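Local structure of xylulose kinase (3I8B) at residues A[194-199]-A[205-210]; A[369-374]-A[401-406]; A[89-94]-A[148-153]; A[5-10]-A[467-472]; A[326-331]-A[416-421]. The protein probably transfers a phosphate from ATP to D-xylulose, giving D-xylulose 5-phosphate, as a member of the FGGY family of carbohydrate kinases. One frame throughout, in Å; residues are numbered along the deposited sequence.

Contact 1. Residues A[194-199]-A[205-210]; sequences TDRSDA and YDAASN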
# COMPACT_ATOMS: atom_id res chain seq x y z
N THR A 194 -7.94 4.98 -13.62
CA THR A 194 -7.19 4.37 -12.54
C THR A 194 -7.25 2.84 -12.66
O THR A 194 -7.72 2.33 -13.67
CB THR A 194 -7.71 4.85 -11.18
OG1 THR A 194 -6.79 4.48 -10.15
CG2 THR A 194 -9.08 4.26 -10.87
N ASP A 195 -6.74 2.11 -11.66
CA ASP A 195 -6.91 0.66 -11.64
C ASP A 195 -7.62 0.21 -10.35
O ASP A 195 -7.89 1.03 -9.47
CB ASP A 195 -5.57 -0.06 -11.78
CG ASP A 195 -4.87 -0.27 -10.45
OD1 ASP A 195 -4.40 -1.41 -10.20
OD2 ASP A 195 -4.77 0.70 -9.66
N ARG A 196 -7.88 -1.08 -10.24
CA ARG A 196 -8.53 -1.63 -9.05
C ARG A 196 -7.70 -1.46 -7.77
O ARG A 196 -8.26 -1.26 -6.70
CB ARG A 196 -8.87 -3.11 -9.24
CG ARG A 196 -9.97 -3.38 -10.25
CD ARG A 196 -10.04 -4.87 -10.56
NE ARG A 196 -10.59 -5.67 -9.46
CZ ARG A 196 -9.86 -6.39 -8.61
NH1 ARG A 196 -8.54 -6.43 -8.71
NH2 ARG A 196 -10.46 -7.08 -7.65
N SER A 197 -6.37 -1.54 -7.88
CA SER A 197 -5.58 -1.54 -6.65
C SER A 197 -5.57 -0.16 -5.96
O SER A 197 -5.79 -0.06 -4.75
CB SER A 197 -4.17 -2.07 -6.89
OG SER A 197 -3.43 -1.23 -7.76
N ASP A 198 -5.37 0.90 -6.73
CA ASP A 198 -5.39 2.24 -6.14
C ASP A 198 -6.79 2.69 -5.73
O ASP A 198 -6.96 3.29 -4.67
CB ASP A 198 -4.74 3.29 -7.05
CG ASP A 198 -3.49 3.91 -6.43
OD1 ASP A 198 -3.31 3.83 -5.19
OD2 ASP A 198 -2.69 4.51 -7.19
N ALA A 199 -7.78 2.42 -6.56
CA ALA A 199 -9.15 2.77 -6.21
C ALA A 199 -9.61 2.11 -4.90
O ALA A 199 -10.35 2.70 -4.12
CB ALA A 199 -10.09 2.42 -7.35
N TYR A 205 -14.71 3.26 -2.94
CA TYR A 205 -14.81 2.32 -4.06
C TYR A 205 -14.88 0.88 -3.55
O TYR A 205 -14.16 0.50 -2.63
CB TYR A 205 -13.61 2.48 -5.00
CG TYR A 205 -13.54 1.44 -6.10
CD1 TYR A 205 -14.32 1.55 -7.25
CD2 TYR A 205 -12.69 0.34 -5.99
CE1 TYR A 205 -14.26 0.58 -8.27
CE2 TYR A 205 -12.62 -0.62 -6.99
CZ TYR A 205 -13.39 -0.50 -8.13
OH TYR A 205 -13.30 -1.47 -9.12
N ASP A 206 -15.76 0.10 -4.15
CA ASP A 206 -15.86 -1.31 -3.79
C ASP A 206 -15.44 -2.23 -4.94
O ASP A 206 -16.16 -2.37 -5.93
CB ASP A 206 -17.27 -1.67 -3.32
CG ASP A 206 -17.38 -3.13 -2.89
OD1 ASP A 206 -16.65 -3.54 -1.95
OD2 ASP A 206 -18.17 -3.86 -3.50
N ALA A 207 -14.28 -2.87 -4.77
CA ALA A 207 -13.67 -3.71 -5.81
C ALA A 207 -14.51 -4.93 -6.16
O ALA A 207 -14.64 -5.28 -7.33
CB ALA A 207 -12.26 -4.15 -5.39
N ALA A 208 -15.08 -5.57 -5.15
CA ALA A 208 -15.93 -6.73 -5.39
C ALA A 208 -17.03 -6.43 -6.39
O ALA A 208 -17.31 -7.23 -7.28
CB ALA A 208 -16.52 -7.25 -4.07
N SER A 209 -17.66 -5.26 -6.27
CA SER A 209 -18.76 -4.92 -7.17
C SER A 209 -18.35 -3.96 -8.28
O SER A 209 -19.15 -3.63 -9.14
CB SER A 209 -19.96 -4.36 -6.39
OG SER A 209 -19.59 -3.23 -5.63
N ASN A 210 -17.10 -3.52 -8.26
CA ASN A 210 -16.65 -2.46 -9.17
C ASN A 210 -17.56 -1.23 -9.14
O ASN A 210 -17.98 -0.72 -10.18
CB ASN A 210 -16.49 -2.99 -10.60
CG ASN A 210 -15.75 -2.02 -11.50
OD1 ASN A 210 -14.84 -1.32 -11.07
ND2 ASN A 210 -16.15 -1.96 -12.77
O HOH W 1 -13.17 -4.24 -9.30
O HOH W 2 -13.21 -7.39 -8.90
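Y205 lies along A199 with its CB and ring and reaches R196 with its hydroxyl. CB sits 3.4 Å from A199 O. With CG anti to the backbone N (chi1 173°), the ring then turns one face to the A199 methyl, which stands over it near the rim in a CH-pi contact; CD2 is 3.6 Å from A199 CB and CE2 is 4.0 Å from it. At the tip, OH comes within 4.0 Å of R196 CG and accepts from a water at 2.8 Å; that water also accepts from R196 NE and donates to A207 O. A second water joins R196 NH2 to A207 O. The guanidinium plane is turned 79° from the phenol ring, while NH1 is held by H323 O and the group lies in cation-pi contact with Y324. D195 N-caps helix 196-199, its two carboxylate oxygens taking S197 N and D198 N. Strand 205-206 and this short helix are thus joined within the N-terminal FGGY domain. The methyl helps to fix the ring, whereas the arginine, tied to 205-210 through waters and not by a direct hydrogen bond, probably makes the more adaptable link.

Contact 2. Residues A[369-374]-A[401-406]; sequences PYFDGE and RAFVEG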
# COMPACT_ATOMS: atom_id res chain seq x y z
N PRO A 369 4.98 -7.03 21.39
CA PRO A 369 5.71 -5.79 21.15
C PRO A 369 4.85 -4.63 20.67
O PRO A 369 5.23 -3.99 19.69
CB PRO A 369 6.66 -6.17 20.00
CG PRO A 369 6.20 -7.53 19.50
CD PRO A 369 4.91 -7.86 20.18
N TYR A 370 3.73 -4.36 21.33
CA TYR A 370 2.86 -3.27 20.89
C TYR A 370 3.35 -1.92 21.40
O TYR A 370 2.59 -1.13 21.96
CB TYR A 370 1.40 -3.52 21.31
CG TYR A 370 0.80 -4.81 20.78
CD1 TYR A 370 1.41 -5.52 19.74
CD2 TYR A 370 -0.39 -5.30 21.30
CE1 TYR A 370 0.85 -6.70 19.26
CE2 TYR A 370 -0.94 -6.46 20.82
CZ TYR A 370 -0.33 -7.16 19.80
OH TYR A 370 -0.90 -8.31 19.35
N PHE A 371 4.63 -1.64 21.21
CA PHE A 371 5.17 -0.34 21.58
C PHE A 371 4.35 0.73 20.88
O PHE A 371 4.28 0.75 19.65
CB PHE A 371 6.63 -0.22 21.17
CG PHE A 371 7.52 -1.22 21.85
CD1 PHE A 371 8.01 -0.98 23.12
CD2 PHE A 371 7.86 -2.40 21.22
CE1 PHE A 371 8.83 -1.89 23.76
CE2 PHE A 371 8.68 -3.33 21.85
CZ PHE A 371 9.16 -3.07 23.12
N ASP A 372 3.71 1.59 21.66
CA ASP A 372 2.89 2.66 21.07
C ASP A 372 1.66 2.13 20.33
O ASP A 372 1.20 2.74 19.37
CB ASP A 372 3.75 3.52 20.13
CG ASP A 372 5.01 4.04 20.81
OD1 ASP A 372 4.91 5.01 21.59
OD2 ASP A 372 6.10 3.47 20.57
N GLY A 373 1.14 0.99 20.78
CA GLY A 373 -0.05 0.40 20.18
C GLY A 373 0.25 -0.44 18.95
O GLY A 373 1.41 -0.72 18.65
N GLU A 374 -0.80 -0.87 18.25
CA GLU A 374 -0.63 -1.59 16.98
C GLU A 374 -1.78 -1.33 16.02
O GLU A 374 -2.92 -1.06 16.44
CB GLU A 374 -0.48 -3.10 17.18
CG GLU A 374 0.96 -3.62 17.09
CD GLU A 374 1.65 -3.27 15.78
OE1 GLU A 374 0.93 -2.92 14.81
OE2 GLU A 374 2.89 -3.34 15.73
N ARG A 401 16.46 -12.67 23.13
CA ARG A 401 15.76 -13.64 22.31
C ARG A 401 14.25 -13.33 22.24
O ARG A 401 13.62 -13.55 21.21
CB ARG A 401 16.01 -15.05 22.84
CG ARG A 401 15.33 -16.17 22.06
CD ARG A 401 15.88 -16.27 20.64
NE ARG A 401 15.44 -17.50 19.98
CZ ARG A 401 16.24 -18.52 19.67
NH1 ARG A 401 17.53 -18.47 19.95
NH2 ARG A 401 15.74 -19.59 19.07
N ALA A 402 13.70 -12.82 23.34
CA ALA A 402 12.28 -12.45 23.39
C ALA A 402 11.96 -11.24 22.50
O ALA A 402 10.88 -11.16 21.93
CB ALA A 402 11.82 -12.20 24.85
N PHE A 403 12.90 -10.31 22.40
CA PHE A 403 12.76 -9.18 21.50
C PHE A 403 12.68 -9.66 20.04
O PHE A 403 11.80 -9.24 19.28
CB PHE A 403 13.93 -8.21 21.64
CG PHE A 403 13.76 -7.18 22.73
CD1 PHE A 403 12.91 -6.10 22.55
CD2 PHE A 403 14.50 -7.26 23.90
CE1 PHE A 403 12.77 -5.15 23.54
CE2 PHE A 403 14.36 -6.31 24.89
CZ PHE A 403 13.50 -5.25 24.71
N VAL A 404 13.60 -10.54 19.66
CA VAL A 404 13.60 -11.08 18.29
C VAL A 404 12.38 -11.96 18.01
O VAL A 404 11.73 -11.85 16.96
CB VAL A 404 14.89 -11.87 18.01
CG1 VAL A 404 14.85 -12.45 16.60
CG2 VAL A 404 16.11 -10.99 18.18
N GLU A 405 12.08 -12.85 18.95
CA GLU A 405 10.96 -13.76 18.78
C GLU A 405 9.65 -12.99 18.74
O GLU A 405 8.68 -13.40 18.11
CB GLU A 405 10.95 -14.83 19.88
CG GLU A 405 12.11 -15.83 19.78
CD GLU A 405 11.94 -17.04 20.70
OE1 GLU A 405 11.15 -16.95 21.68
OE2 GLU A 405 12.59 -18.08 20.44
N GLY A 406 9.62 -11.84 19.42
CA GLY A 406 8.42 -11.03 19.46
C GLY A 406 8.17 -10.38 18.12
O GLY A 406 7.06 -10.39 17.62
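The rings of F371 and F403 meet with F371 CZ 4.2 Å from F403 CE1, the two side chains crossing at about a right angle. F403 also packs edge-to-face with F386, and both phenylalanines rest on helix 335-344, F371 at A339 and F403 at A343 and L344. Elsewhere in the loop, the Y370 ring carries E374 CB over one face, 4.0 Å above its plane. The R401 guanidinium has E405 CG at its edge, in plane, and its NE forms a salt bridge with E405 OE2 at 2.9 Å. That carboxylate oxygen is met from above its plane and also accepts from G361 N. In the C-terminal half of this FGGY kinase, the F371-F403 and P369-G406 touches lay the loop after strand 366-368 against the long helix 396-420. Its course is set by an inverse gamma turn centred on Y370 and a type II beta turn from Y370 to G373, closed by G373 N to Y370 O. At the second point of touch, P369 CG lies 3.5 Å from G406 O; with no side chain on the glycine, the proline ring rests directly on the helix backbone, and its other neighbours include I336 and Y502.

Contact 3. Residues A[89-94]-A[148-153]; sequences DAMLWN and AWVAEN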
# COMPACT_ATOMS: atom_id res chain seq x y z
N ASP A 89 -3.07 21.62 -1.61
CA ASP A 89 -2.06 20.57 -1.55
C ASP A 89 -2.62 19.15 -1.41
O ASP A 89 -3.62 18.93 -0.74
CB ASP A 89 -1.06 20.83 -0.42
CG ASP A 89 0.02 21.82 -0.82
OD1 ASP A 89 -0.11 22.47 -1.87
OD2 ASP A 89 0.99 21.94 -0.06
N ALA A 90 -1.96 18.19 -2.06
CA ALA A 90 -2.35 16.82 -1.90
C ALA A 90 -2.04 16.41 -0.48
O ALA A 90 -0.98 16.77 0.05
CB ALA A 90 -1.61 15.92 -2.90
N MSE A 91 -2.96 15.68 0.14
CA MSE A 91 -2.74 15.17 1.48
C MSE A 91 -2.48 13.68 1.39
O MSE A 91 -3.30 12.93 0.85
CB MSE A 91 -3.96 15.45 2.37
CG MSE A 91 -4.34 16.92 2.36
SE MSE A 91 -6.02 17.23 3.31
CE MSE A 91 -5.39 16.83 5.14
N LEU A 92 -1.34 13.27 1.93
CA LEU A 92 -0.75 11.98 1.62
C LEU A 92 -1.07 10.90 2.64
O LEU A 92 -1.66 11.17 3.70
CB LEU A 92 0.77 12.15 1.46
CG LEU A 92 1.19 13.24 0.46
CD1 LEU A 92 2.72 13.21 0.22
CD2 LEU A 92 0.42 13.08 -0.86
N TRP A 93 -0.67 9.67 2.31
CA TRP A 93 -0.95 8.51 3.17
C TRP A 93 -0.49 8.73 4.61
O TRP A 93 -1.07 8.18 5.55
CB TRP A 93 -0.28 7.25 2.61
CG TRP A 93 1.22 7.33 2.69
CD1 TRP A 93 2.05 7.96 1.81
CD2 TRP A 93 2.07 6.77 3.71
NE1 TRP A 93 3.36 7.83 2.22
CE2 TRP A 93 3.40 7.11 3.38
CE3 TRP A 93 1.83 6.02 4.86
CZ2 TRP A 93 4.49 6.71 4.16
CZ3 TRP A 93 2.92 5.63 5.65
CH2 TRP A 93 4.24 5.98 5.29
N ASN A 94 0.57 9.51 4.78
CA ASN A 94 1.17 9.73 6.10
C ASN A 94 0.79 11.05 6.76
O ASN A 94 1.29 11.38 7.83
CB ASN A 94 2.70 9.59 6.07
CG ASN A 94 3.35 10.49 5.02
OD1 ASN A 94 2.68 11.17 4.26
ND2 ASN A 94 4.68 10.50 5.00
N ALA A 148 -13.13 14.53 3.52
CA ALA A 148 -13.83 14.92 4.75
C ALA A 148 -13.16 16.09 5.47
O ALA A 148 -13.83 17.03 5.89
CB ALA A 148 -13.93 13.73 5.69
N TRP A 149 -11.85 16.01 5.62
CA TRP A 149 -11.10 17.03 6.34
C TRP A 149 -11.22 18.37 5.61
O TRP A 149 -11.37 19.43 6.24
CB TRP A 149 -9.63 16.62 6.48
CG TRP A 149 -8.82 17.67 7.18
CD1 TRP A 149 -8.48 17.70 8.51
CD2 TRP A 149 -8.26 18.86 6.60
NE1 TRP A 149 -7.75 18.82 8.78
CE2 TRP A 149 -7.59 19.55 7.63
CE3 TRP A 149 -8.24 19.39 5.30
CZ2 TRP A 149 -6.92 20.75 7.41
CZ3 TRP A 149 -7.59 20.59 5.08
CH2 TRP A 149 -6.94 21.26 6.13
N VAL A 150 -11.14 18.32 4.29
CA VAL A 150 -11.24 19.52 3.48
C VAL A 150 -12.64 20.13 3.60
O VAL A 150 -12.79 21.35 3.64
CB VAL A 150 -10.91 19.25 1.99
CG1 VAL A 150 -11.14 20.51 1.17
CG2 VAL A 150 -9.47 18.77 1.84
N ALA A 151 -13.67 19.28 3.65
CA ALA A 151 -15.03 19.80 3.81
C ALA A 151 -15.17 20.48 5.16
O ALA A 151 -15.84 21.50 5.29
CB ALA A 151 -16.06 18.68 3.67
N GLU A 152 -14.52 19.92 6.17
CA GLU A 152 -14.65 20.46 7.52
C GLU A 152 -13.82 21.73 7.72
O GLU A 152 -14.27 22.68 8.35
CB GLU A 152 -14.29 19.40 8.57
CG GLU A 152 -14.35 19.87 10.02
CD GLU A 152 -15.75 20.29 10.46
OE1 GLU A 152 -15.86 21.06 11.44
OE2 GLU A 152 -16.74 19.86 9.82
N ASN A 153 -12.62 21.76 7.14
CA ASN A 153 -11.69 22.84 7.42
C ASN A 153 -11.57 23.90 6.34
O ASN A 153 -11.16 25.02 6.63
CB ASN A 153 -10.32 22.26 7.74
CG ASN A 153 -10.31 21.49 9.04
OD1 ASN A 153 -10.21 22.07 10.11
ND2 ASN A 153 -10.44 20.17 8.95
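M91, present as selenomethionine, extends toward helix 143-153 and lays its end over one face of the W149 indole. Its chain leaves the backbone with CG anti to the carbonyl carbon (chi1 -54°) and runs extended through chi2, then bends at chi3 (69°), which carries CE over the indole face. There CE makes a CH-pi contact, 4.1 Å from the centroid of the six-membered ring. SE stands more obliquely to the same ring, 3.7 Å from W149 CE3, in a Met-aromatic contact, and it also touches V150 CG2 at 4.1 Å. With CG anti to the backbone N (chi1 178°), the W149 indole extends toward M91, and V150 CG2 lies in the ring plane at the edge. Across the indole, N153 ND2 sits over the opposite face near the rim, held there by a bond to W149 O of 3.0 Å; that carbonyl also accepts from N153 N. Replacing W149 with alanine would probably leave the M91 methyl without its aromatic platform and open a gap between it and N153. M91 is about 9 Å, side chain to side chain, from H75, predicted to bind the substrate. The contact joins strand 90-91, paired antiparallel with strand 42-43, to helix 143-153 within the N-terminal FGGY domain; W149 also meets Q101 of helix 99-110, and V150 reaches N157 and V158 of helix 155-158.

Contact 4. Residues A[5-10]-A[467-472]; sequences TLVAGV and RQAAWV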
# COMPACT_ATOMS: atom_id res chain seq x y z
N THR A 5 11.66 -3.69 -28.44
CA THR A 5 10.47 -3.15 -27.79
C THR A 5 10.73 -2.83 -26.31
O THR A 5 11.15 -3.69 -25.55
CB THR A 5 9.30 -4.12 -27.92
OG1 THR A 5 9.18 -4.52 -29.28
CG2 THR A 5 7.96 -3.45 -27.48
N LEU A 6 10.47 -1.58 -25.94
CA LEU A 6 10.74 -1.10 -24.60
C LEU A 6 9.43 -0.65 -23.96
O LEU A 6 8.53 -0.18 -24.65
CB LEU A 6 11.69 0.10 -24.67
CG LEU A 6 13.13 -0.14 -25.17
CD1 LEU A 6 13.91 1.18 -25.17
CD2 LEU A 6 13.83 -1.18 -24.29
N VAL A 7 9.34 -0.81 -22.65
CA VAL A 7 8.29 -0.20 -21.85
C VAL A 7 8.95 0.64 -20.75
O VAL A 7 10.18 0.61 -20.58
CB VAL A 7 7.32 -1.23 -21.21
CG1 VAL A 7 6.55 -2.01 -22.27
CG2 VAL A 7 8.07 -2.17 -20.30
N ALA A 8 8.13 1.38 -20.01
CA ALA A 8 8.66 2.19 -18.92
C ALA A 8 7.78 2.00 -17.71
O ALA A 8 6.55 2.10 -17.80
CB ALA A 8 8.73 3.64 -19.33
N GLY A 9 8.41 1.70 -16.58
CA GLY A 9 7.71 1.61 -15.31
C GLY A 9 8.07 2.86 -14.54
O GLY A 9 9.25 3.17 -14.34
N VAL A 10 7.04 3.61 -14.14
CA VAL A 10 7.24 4.80 -13.33
C VAL A 10 6.81 4.49 -11.91
O VAL A 10 5.74 3.88 -11.68
CB VAL A 10 6.43 6.01 -13.87
CG1 VAL A 10 6.72 7.24 -13.04
CG2 VAL A 10 6.77 6.27 -15.34
N ARG A 467 6.18 -4.23 -15.84
CA ARG A 467 5.59 -5.54 -16.13
C ARG A 467 4.14 -5.39 -16.56
O ARG A 467 3.66 -6.10 -17.44
CB ARG A 467 5.70 -6.49 -14.92
CG ARG A 467 5.46 -7.96 -15.26
CD ARG A 467 5.63 -8.91 -14.05
NE ARG A 467 5.35 -10.29 -14.45
CZ ARG A 467 4.75 -11.21 -13.70
NH1 ARG A 467 4.35 -10.92 -12.47
NH2 ARG A 467 4.55 -12.43 -14.18
N GLN A 468 3.45 -4.44 -15.96
CA GLN A 468 2.05 -4.24 -16.30
C GLN A 468 1.92 -3.59 -17.67
O GLN A 468 1.02 -3.93 -18.44
CB GLN A 468 1.33 -3.40 -15.24
CG GLN A 468 -0.15 -3.14 -15.55
CD GLN A 468 -0.68 -1.93 -14.79
OE1 GLN A 468 -0.30 -0.79 -15.07
NE2 GLN A 468 -1.56 -2.18 -13.81
N ALA A 469 2.80 -2.65 -17.96
CA ALA A 469 2.80 -2.02 -19.29
C ALA A 469 3.14 -3.06 -20.37
O ALA A 469 2.52 -3.09 -21.43
CB ALA A 469 3.78 -0.86 -19.33
N ALA A 470 4.13 -3.91 -20.09
CA ALA A 470 4.46 -5.00 -21.02
C ALA A 470 3.31 -6.00 -21.17
O ALA A 470 3.02 -6.50 -22.27
CB ALA A 470 5.74 -5.69 -20.60
N TRP A 471 2.63 -6.28 -20.08
CA TRP A 471 1.44 -7.15 -20.10
C TRP A 471 0.36 -6.59 -21.03
O TRP A 471 -0.15 -7.31 -21.91
CB TRP A 471 0.91 -7.29 -18.67
CG TRP A 471 -0.20 -8.32 -18.47
CD1 TRP A 471 -0.67 -9.23 -19.37
CD2 TRP A 471 -0.92 -8.55 -17.25
NE1 TRP A 471 -1.66 -10.01 -18.79
CE2 TRP A 471 -1.82 -9.60 -17.48
CE3 TRP A 471 -0.88 -7.96 -15.98
CZ2 TRP A 471 -2.69 -10.08 -16.49
CZ3 TRP A 471 -1.74 -8.42 -15.00
CH2 TRP A 471 -2.64 -9.47 -15.26
N VAL A 472 -0.00 -5.33 -20.84
CA VAL A 472 -1.01 -4.67 -21.68
C VAL A 472 -0.55 -4.64 -23.15
O VAL A 472 -1.31 -4.99 -24.06
CB VAL A 472 -1.30 -3.22 -21.20
CG1 VAL A 472 -2.25 -2.53 -22.15
CG2 VAL A 472 -1.88 -3.24 -19.77
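V7 overlaps two consecutive alanines of the helix, setting its CB 4.0 Å from A469 CB and its CG1 methyl against the start of A470. The second approach is partly to the main chain: CG1 lies 3.8 Å from A470 N and 4.1 Å from A470 CB. Having CG1 anti to the carbonyl carbon (chi1 -64°) brings that methyl to the A470 backbone, and the same valine continues onto A466 and L473, about one turn to each side. A8 points its own methyl away from the helix and adds only its carbonyl, with O 4.3 Å from A469 CB. Small residues on the helix let it lie close to the strand, the axes coming within 7.3 Å at an angle of 140° between their directions. Strand 6-12 is the middle strand of a five-stranded mixed sheet of the actin-like ATPase fold shared by FGGY kinases, flanked by antiparallel strand 16-23 and parallel strand 65-72. Helix 460-474 comes from late in the chain, so a helix that follows the C-terminal sheet packs on the N-terminal one. A469 also touches A67 of strand 65-72, and Q468 extends further across the sheet, where its OE1 accepts from G271 N. R467, directed away from the strand, donates through NE to P480 O and through NH1 to L280 O. The strand leads on to D11, predicted to be important for activity.

Contact 5. Residues A[326-331]-A[416-421]; sequences PLACTI and ELIRSL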
# COMPACT_ATOMS: atom_id res chain seq x y z
N PRO A 326 -5.19 -8.46 0.66
CA PRO A 326 -5.29 -8.23 2.11
C PRO A 326 -3.96 -7.69 2.61
O PRO A 326 -2.93 -8.30 2.37
CB PRO A 326 -5.52 -9.64 2.67
CG PRO A 326 -5.10 -10.59 1.54
CD PRO A 326 -5.56 -9.84 0.31
N LEU A 327 -4.00 -6.55 3.29
CA LEU A 327 -2.78 -5.86 3.66
C LEU A 327 -2.76 -5.54 5.15
O LEU A 327 -3.65 -4.86 5.66
CB LEU A 327 -2.65 -4.57 2.86
CG LEU A 327 -1.29 -3.90 3.04
CD1 LEU A 327 -0.49 -4.03 1.76
CD2 LEU A 327 -1.49 -2.43 3.39
N ALA A 328 -1.73 -6.04 5.84
CA ALA A 328 -1.64 -5.92 7.29
C ALA A 328 -0.45 -5.07 7.69
O ALA A 328 0.70 -5.50 7.60
CB ALA A 328 -1.52 -7.30 7.91
N CYS A 329 -0.73 -3.85 8.17
CA CYS A 329 0.34 -2.98 8.66
C CYS A 329 0.61 -3.20 10.14
O CYS A 329 -0.32 -3.32 10.94
CB CYS A 329 -0.00 -1.51 8.41
SG CYS A 329 -0.23 -1.13 6.68
N THR A 330 1.89 -3.27 10.50
CA THR A 330 2.28 -3.34 11.90
C THR A 330 3.11 -2.10 12.24
O THR A 330 4.06 -1.75 11.53
CB THR A 330 3.08 -4.63 12.19
OG1 THR A 330 4.04 -4.85 11.15
CG2 THR A 330 2.14 -5.83 12.28
N ILE A 331 2.75 -1.42 13.32
CA ILE A 331 3.52 -0.27 13.80
C ILE A 331 4.92 -0.73 14.14
O ILE A 331 5.92 -0.07 13.83
CB ILE A 331 2.92 0.31 15.08
CG1 ILE A 331 1.48 0.79 14.85
CG2 ILE A 331 3.82 1.44 15.61
CD1 ILE A 331 1.39 2.05 14.03
N GLU A 416 -1.49 -15.43 10.17
CA GLU A 416 -2.62 -16.22 10.67
C GLU A 416 -3.94 -15.46 10.55
O GLU A 416 -4.98 -16.05 10.27
CB GLU A 416 -2.38 -16.61 12.13
CG GLU A 416 -1.19 -17.54 12.29
CD GLU A 416 -1.33 -18.78 11.44
OE1 GLU A 416 -2.48 -19.16 11.14
OE2 GLU A 416 -0.29 -19.36 11.06
N LEU A 417 -3.89 -14.15 10.78
CA LEU A 417 -5.08 -13.34 10.62
C LEU A 417 -5.52 -13.30 9.16
O LEU A 417 -6.71 -13.45 8.85
CB LEU A 417 -4.81 -11.94 11.13
CG LEU A 417 -5.96 -10.94 11.11
CD1 LEU A 417 -7.13 -11.45 11.94
CD2 LEU A 417 -5.48 -9.61 11.64
N ILE A 418 -4.57 -13.10 8.25
CA ILE A 418 -4.91 -13.10 6.82
C ILE A 418 -5.48 -14.45 6.40
O ILE A 418 -6.52 -14.51 5.74
CB ILE A 418 -3.71 -12.70 5.94
CG1 ILE A 418 -3.40 -11.21 6.16
CG2 ILE A 418 -4.00 -13.01 4.46
CD1 ILE A 418 -2.10 -10.71 5.53
N ARG A 419 -4.84 -15.53 6.82
CA ARG A 419 -5.38 -16.87 6.60
C ARG A 419 -6.81 -17.00 7.11
O ARG A 419 -7.65 -17.63 6.46
CB ARG A 419 -4.50 -17.93 7.26
CG ARG A 419 -3.13 -18.08 6.64
CD ARG A 419 -2.37 -19.23 7.29
NE ARG A 419 -1.18 -19.59 6.54
CZ ARG A 419 0.06 -19.56 7.01
NH1 ARG A 419 0.29 -19.18 8.26
NH2 ARG A 419 1.07 -19.91 6.24
N SER A 420 -7.10 -16.39 8.26
CA SER A 420 -8.42 -16.48 8.88
C SER A 420 -9.48 -15.77 8.04
O SER A 420 -10.68 -16.06 8.18
CB SER A 420 -8.39 -15.91 10.30
OG SER A 420 -8.60 -14.51 10.29
N LEU A 421 -9.05 -14.87 7.17
CA LEU A 421 -9.97 -14.20 6.24
C LEU A 421 -10.25 -15.05 5.00
O LEU A 421 -10.92 -14.61 4.06
CB LEU A 421 -9.40 -12.84 5.81
CG LEU A 421 -8.98 -11.89 6.94
CD1 LEU A 421 -8.41 -10.59 6.36
CD2 LEU A 421 -10.13 -11.60 7.90
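Strand 326-330 passes beside the C-terminal part of helix 396-420, its backbone nearest at P326 and I418, whose CA atoms are 6.8 Å apart. I418 makes both close approaches through two different branches. CG2, anti to the backbone N, meets the pyrrolidine ring, 3.9 Å from P326 CG and 4.1 Å from P326 CB, and the two side chains cross at about a right angle. The longer branch takes the other way: CG1 is anti to the carbonyl carbon (chi1 -69°) and the chain is extended beyond it (chi2 171°), which places CD1 4.2 Å from A328 CB and 4.1 Å from P326 O. One isoleucine thus spans two residues whose side chains point to the same side of the strand; the side-chain packing is apolar, with no hydrogen bond across. With an alanine at I418, the P326 ring and the A328 methyl would probably both lose their contact with this side chain, opening a gap between helix and strand. Residues 416-421 are held by bonds of their own: L421 N reaches I418 O at 2.9 Å, S420 OG donates to L417 O, and E416 OE2 pairs with R412 and, through a weak bond, with R419 NH1. P326 is about 11 Å, side chain to side chain, from Q74, predicted to bind the substrate. Strand 324-330 lies between strands 315-318 and 297-301 in the seven-stranded mixed sheet of the C-terminal, actin-like FGGY domain; A301 touches both P326 and I418, and C414, one turn earlier on the helix, meets A328 and T330.

In the fold
Contact 4 brings the start of the chain to residues 467-472, late in it, and the other four are nested within the loop it closes. Contacts 2 and 5 share helix 396-420, their centres about 17 Å apart, and touch directly where E374 OE1 lies 2.8 Å from I331 N, a probable hydrogen bond. Contacts 1 and 3 belong to the N-terminal domain, with centres about 21 Å apart. Contacts 1, 3 and 5 each come within about 9 to 11 Å of residues predicted to bind substrate: A199 and P326 lie about 9 and 11 Å from Q74, and M91 about 9 Å from H75, side chain to side chain. The bound magnesium is about 12 Å from the A199 side chain, whereas contact 2 is remote from these sites.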